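Long-range contact in chitinase (PDB 4TXG), which probably hydrolyses glycosidic bonds in chitin, as a glycoside hydrolase of family 18: residues Gln550-Asn558 and Trp567-Val575. Sequence-based numbering, arbitrary orientation.
Sequences QLTGSYQRN and WLWNAGKKV. With CS (cesium ion), chain C.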
# COMPACT_ATOMS: atom_id res chain seq x y z
N GLN A 550 23.65 -3.63 -25.97
CA GLN A 550 23.54 -2.76 -27.13
C GLN A 550 22.08 -2.58 -27.53
O GLN A 550 21.24 -3.44 -27.29
CB GLN A 550 24.35 -3.34 -28.29
CG GLN A 550 25.83 -3.52 -27.96
CD GLN A 550 26.54 -4.44 -28.93
OE1 GLN A 550 25.99 -4.80 -29.98
NE2 GLN A 550 27.75 -4.85 -28.59
N LEU A 551 21.78 -1.44 -28.15
CA LEU A 551 20.43 -1.18 -28.61
C LEU A 551 20.20 -1.86 -29.95
O LEU A 551 20.79 -1.47 -30.96
CB LEU A 551 20.18 0.33 -28.70
CG LEU A 551 18.77 0.76 -28.27
CD1 LEU A 551 18.76 2.21 -27.84
CD2 LEU A 551 17.78 0.55 -29.41
N THR A 552 19.35 -2.88 -29.95
CA THR A 552 18.99 -3.58 -31.18
C THR A 552 17.47 -3.55 -31.38
O THR A 552 16.71 -3.57 -30.42
CB THR A 552 19.48 -5.04 -31.16
OG1 THR A 552 19.02 -5.69 -29.97
CG2 THR A 552 20.99 -5.09 -31.19
N GLY A 553 17.05 -3.50 -32.63
CA GLY A 553 15.63 -3.43 -32.94
C GLY A 553 15.06 -2.06 -32.60
O GLY A 553 15.80 -1.09 -32.45
N SER A 554 13.74 -1.99 -32.50
CA SER A 554 13.06 -0.74 -32.20
C SER A 554 12.08 -0.92 -31.05
O SER A 554 11.29 -1.86 -31.04
CB SER A 554 12.33 -0.22 -33.44
OG SER A 554 11.51 0.88 -33.12
N TYR A 555 12.14 -0.01 -30.07
CA TYR A 555 11.20 -0.05 -28.96
C TYR A 555 9.98 0.81 -29.27
O TYR A 555 10.03 2.04 -29.19
CB TYR A 555 11.87 0.44 -27.67
CG TYR A 555 13.01 -0.44 -27.17
CD1 TYR A 555 14.29 -0.30 -27.69
CD2 TYR A 555 12.79 -1.39 -26.18
CE1 TYR A 555 15.34 -1.08 -27.22
CE2 TYR A 555 13.83 -2.19 -25.72
CZ TYR A 555 15.10 -2.03 -26.24
OH TYR A 555 16.14 -2.82 -25.79
N GLN A 556 8.88 0.16 -29.65
CA GLN A 556 7.67 0.87 -30.03
C GLN A 556 6.76 1.10 -28.83
O GLN A 556 6.39 0.15 -28.15
CB GLN A 556 6.92 0.10 -31.12
CG GLN A 556 5.55 0.67 -31.44
CD GLN A 556 4.67 -0.33 -32.17
OE1 GLN A 556 4.42 -1.44 -31.68
NE2 GLN A 556 4.20 0.05 -33.35
N ARG A 557 6.38 2.35 -28.58
CA ARG A 557 5.45 2.61 -27.48
C ARG A 557 4.03 2.23 -27.87
O ARG A 557 3.55 2.57 -28.95
CB ARG A 557 5.50 4.07 -27.05
CG ARG A 557 4.57 4.39 -25.87
CD ARG A 557 4.68 5.85 -25.47
NE ARG A 557 3.78 6.20 -24.37
CZ ARG A 557 2.48 6.44 -24.52
NH1 ARG A 557 1.91 6.36 -25.73
NH2 ARG A 557 1.74 6.75 -23.47
N ASN A 558 3.38 1.50 -26.97
CA ASN A 558 2.00 1.10 -27.10
C ASN A 558 1.21 1.67 -25.94
O ASN A 558 1.77 1.94 -24.89
CB ASN A 558 1.87 -0.42 -27.10
CG ASN A 558 2.28 -1.04 -28.41
OD1 ASN A 558 1.44 -1.52 -29.18
ND2 ASN A 558 3.58 -1.04 -28.69
N TRP A 567 3.39 0.65 -22.71
CA TRP A 567 4.52 -0.25 -22.70
C TRP A 567 5.36 -0.08 -23.94
O TRP A 567 4.96 0.58 -24.90
CB TRP A 567 4.08 -1.71 -22.58
CG TRP A 567 3.36 -2.33 -23.76
CD1 TRP A 567 3.90 -3.11 -24.75
CD2 TRP A 567 1.95 -2.27 -24.03
NE1 TRP A 567 2.91 -3.52 -25.62
CE2 TRP A 567 1.70 -3.03 -25.19
CE3 TRP A 567 0.87 -1.64 -23.39
CZ2 TRP A 567 0.43 -3.17 -25.74
CZ3 TRP A 567 -0.40 -1.78 -23.94
CH2 TRP A 567 -0.61 -2.54 -25.10
N LEU A 568 6.54 -0.68 -23.89
CA LEU A 568 7.40 -0.75 -25.05
C LEU A 568 7.41 -2.17 -25.56
O LEU A 568 7.58 -3.11 -24.79
CB LEU A 568 8.82 -0.32 -24.70
CG LEU A 568 8.97 1.11 -24.19
CD1 LEU A 568 10.41 1.34 -23.79
CD2 LEU A 568 8.52 2.09 -25.27
N TRP A 569 7.22 -2.32 -26.87
CA TRP A 569 7.33 -3.63 -27.50
C TRP A 569 8.44 -3.58 -28.53
O TRP A 569 8.40 -2.78 -29.47
CB TRP A 569 6.00 -4.03 -28.14
CG TRP A 569 6.04 -5.28 -28.96
CD1 TRP A 569 5.83 -5.40 -30.31
CD2 TRP A 569 6.31 -6.61 -28.48
NE1 TRP A 569 5.94 -6.72 -30.70
CE2 TRP A 569 6.23 -7.48 -29.59
CE3 TRP A 569 6.59 -7.15 -27.22
CZ2 TRP A 569 6.44 -8.86 -29.49
CZ3 TRP A 569 6.80 -8.52 -27.11
CH2 TRP A 569 6.72 -9.36 -28.24
N ASN A 570 9.45 -4.43 -28.33
CA ASN A 570 10.53 -4.58 -29.29
C ASN A 570 10.33 -5.90 -30.03
O ASN A 570 10.68 -6.96 -29.52
CB ASN A 570 11.89 -4.54 -28.58
CG ASN A 570 13.05 -4.47 -29.54
OD1 ASN A 570 13.09 -5.18 -30.55
ND2 ASN A 570 14.03 -3.62 -29.23
N ALA A 571 9.76 -5.82 -31.23
CA ALA A 571 9.39 -7.02 -31.98
C ALA A 571 10.61 -7.85 -32.36
O ALA A 571 10.54 -9.08 -32.43
CB ALA A 571 8.62 -6.63 -33.23
N GLY A 572 11.73 -7.18 -32.62
CA GLY A 572 12.95 -7.86 -32.98
C GLY A 572 13.49 -8.74 -31.86
O GLY A 572 13.96 -9.85 -32.11
N LYS A 573 13.41 -8.25 -30.63
CA LYS A 573 13.90 -8.99 -29.47
C LYS A 573 12.79 -9.76 -28.76
O LYS A 573 13.05 -10.55 -27.84
CB LYS A 573 14.57 -8.05 -28.47
CG LYS A 573 15.69 -7.20 -29.03
CD LYS A 573 16.23 -6.24 -27.96
CE LYS A 573 17.06 -6.97 -26.91
NZ LYS A 573 17.66 -6.02 -25.92
N LYS A 574 11.55 -9.52 -29.19
CA LYS A 574 10.36 -9.99 -28.48
C LYS A 574 10.41 -9.56 -27.02
O LYS A 574 10.16 -10.35 -26.12
CB LYS A 574 10.22 -11.51 -28.61
CG LYS A 574 10.01 -12.00 -30.06
CD LYS A 574 8.63 -11.59 -30.57
CE LYS A 574 8.30 -12.25 -31.90
NZ LYS A 574 9.06 -11.62 -33.00
N VAL A 575 10.75 -8.29 -26.80
CA VAL A 575 10.86 -7.73 -25.45
C VAL A 575 9.67 -6.80 -25.15
O VAL A 575 9.35 -5.92 -25.94
CB VAL A 575 12.19 -6.95 -25.25
CG1 VAL A 575 12.12 -6.04 -23.99
CG2 VAL A 575 13.36 -7.91 -25.16
CS CS C . 10.74 3.93 -31.43
O HOH W 1 18.17 -3.48 -27.33
O HOH W 2 20.58 -6.14 -27.03
O HOH W 3 12.01 -4.33 -33.61
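Asn558 lays its CB over the six-membered ring of Trp567, 3.4 Å from the ring centroid, in a CH-pi contact. Its amide is nearly parallel to the indole, the planes 16° apart. Asn558 ND2 turns back along its own strand and donates to Gln556 O and Gln556 OE1. Gln556 O also accepts from Trp569 N at 2.9 Å, and the two donors arrive from opposite faces of the carbonyl plane. The backbones pair antiparallel: Gln556 with Trp569 and Asn558 with Trp567 are hydrogen-bonded pairs. Arg557 and Leu568, between them, form a non-hydrogen-bonded pair, with Leu568 CD2 3.8 Å from Arg557 CA.

Asn570 secures the loop that precedes the strand. Its CG lies anti to the backbone N (chi1 -171°), which carries ND2 over the centre of the Tyr555 ring, 3.4 Å above it, with amide and ring almost perpendicular. From there ND2 gives a fairly straight bond to Thr552 O at 2.9 Å. Asn570 OD1 accepts from Lys573 N, an Asx motif that braces the turn. Lys573 runs past Thr552 OG1, and its NZ shares water 1 with Tyr555 OH and Thr552 N.

Further out, Asp502 forms a salt bridge with Lys573 NZ and a hydrogen bond with Tyr555 OH. Asn476 bonds both Asn558 OD1 and Trp567 NE1. Ser554 OG and Tyr555 O share a cesium ion with Glu529 O. The arrangement is a beta hairpin at the edge of a four-stranded antiparallel sheet within the family 18 hydrolase region, and Lys574 and Val575 opposite Asn570 make a G1 beta bulge at the next turn.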